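Mlr6093 protein (Mesorhizobium loti, PDB 2QJ8) probably acts as a zinc-dependent hydrolase of the succinylglutamate desuccinylase/aspartoacylase family, cleaving ester bonds or non-peptide carbon-nitrogen bonds of linear amides. Local coordinates at residues 185-188 with 189-193. Residues are numbered along the deposited sequence; the frame is centred on the assembly and turned at random. Where two conformers were deposited one is given.
Sequences NETD and GMFDT
Thr187 and Phe191 pack side by side where the loop after strand 178-182 turns into helix 190-197, with the methyl CG2 of the threonine set over one face of the phenylalanine ring. It makes a CH-pi contact, 3.8 Å from CG2 to the ring centroid and displaced toward the rim on the side of CD1. With CG anti to the backbone N (chi1 -175°), Phe191 turns its ring back alongside the loop; the ring also meets His156 and touches Phe202 of strand 201-208. Within the turn, the amide of the first helical turn reaches back to the loop: Asp192 N donates to Thr187 O at 3.0 Å, close to the line of the carbonyl, which closes the turn around Gly189. That glycine is the N-cap residue and takes up phi 88°, psi -112°, a conformation that a residue without a side chain adopts readily. Its own carbonyl is gripped twice by Thr193, through the backbone N and through OG1, the hydroxyl approaching from above the carbonyl plane at 2.8 Å between Thr193 OG1 and Gly189 O.

The looser side is where Asp188 is exposed. Asp188 and Asp192 run in the same direction, but OD1 of Asp188 and OD2 of Asp192 stay 4.0 Å apart. A water donates to both of these oxygens and accepts from Thr187 OG1, 2.6 Å away. Across Thr187 O from this cluster, a second water accepts from Phe191 N at 2.9 Å, giving this first-turn amide an ordered partner; it also lies against Asp188 O, too close for that distance to be relied on. The two carboxylates would be expected to repel each other; the shared water probably eases both charges, and the helix N-terminus probably that of Asp192.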
# COMPACT_ATOMS: atom_id res chain seq x y z
N ASN A 185 2.79 4.42 -23.97
CA ASN A 185 1.59 4.39 -24.81
C ASN A 185 0.25 4.19 -24.07
O ASN A 185 -0.74 3.77 -24.67
CB ASN A 185 1.80 3.42 -25.99
CG ASN A 185 2.88 3.91 -26.97
OD1 ASN A 185 3.79 3.15 -27.32
ND2 ASN A 185 2.77 5.18 -27.40
N GLU A 186 0.22 4.58 -22.80
CA GLU A 186 -0.94 4.55 -21.91
C GLU A 186 -1.43 6.00 -21.87
O GLU A 186 -1.43 6.66 -20.83
CB GLU A 186 -0.54 4.06 -20.52
N THR A 187 -1.83 6.48 -23.05
CA THR A 187 -2.21 7.87 -23.29
C THR A 187 -3.69 8.12 -23.66
O THR A 187 -4.09 9.27 -23.93
CB THR A 187 -1.33 8.41 -24.44
OG1 THR A 187 -1.54 7.64 -25.62
CG2 THR A 187 0.14 8.36 -24.04
N ASP A 188 -4.51 7.07 -23.70
CA ASP A 188 -5.92 7.26 -24.00
C ASP A 188 -6.52 8.17 -22.95
O ASP A 188 -6.07 8.18 -21.80
CB ASP A 188 -6.70 5.93 -24.02
CG ASP A 188 -6.38 5.07 -25.24
OD1 ASP A 188 -5.63 5.51 -26.14
OD2 ASP A 188 -6.89 3.93 -25.28
N GLY A 189 -7.45 9.00 -23.38
CA GLY A 189 -8.12 9.90 -22.49
C GLY A 189 -7.50 11.26 -22.23
O GLY A 189 -7.42 12.09 -23.13
N MSE A 190 -7.03 11.46 -21.00
CA MSE A 190 -6.53 12.76 -20.55
C MSE A 190 -5.27 13.20 -21.30
O MSE A 190 -5.15 14.35 -21.68
CB MSE A 190 -6.28 12.75 -19.03
CG MSE A 190 -6.27 14.12 -18.40
SE MSE A 190 -6.20 14.10 -16.43
CE MSE A 190 -7.72 12.95 -16.02
N PHE A 191 -4.33 12.28 -21.49
CA PHE A 191 -3.10 12.62 -22.18
C PHE A 191 -3.41 13.07 -23.59
O PHE A 191 -3.03 14.16 -23.98
CB PHE A 191 -2.12 11.43 -22.19
CG PHE A 191 -0.78 11.76 -22.80
CD1 PHE A 191 -0.60 11.81 -24.18
CD2 PHE A 191 0.30 12.05 -21.97
CE1 PHE A 191 0.62 12.12 -24.73
CE2 PHE A 191 1.53 12.37 -22.51
CZ PHE A 191 1.69 12.40 -23.89
N ASP A 192 -4.10 12.22 -24.35
CA ASP A 192 -4.48 12.58 -25.72
C ASP A 192 -5.25 13.88 -25.80
O ASP A 192 -5.05 14.67 -26.70
CB ASP A 192 -5.33 11.49 -26.36
CG ASP A 192 -4.52 10.30 -26.83
OD1 ASP A 192 -3.27 10.31 -26.72
OD2 ASP A 192 -5.16 9.33 -27.30
N THR A 193 -6.14 14.09 -24.84
CA THR A 193 -6.96 15.31 -24.80
C THR A 193 -6.15 16.58 -24.60
O THR A 193 -6.20 17.49 -25.41
CB THR A 193 -8.07 15.18 -23.70
OG1 THR A 193 -9.00 14.19 -24.14
CG2 THR A 193 -8.81 16.49 -23.52
O HOH W 1 -3.59 7.03 -27.10
O HOH W 2 -4.59 9.59 -20.38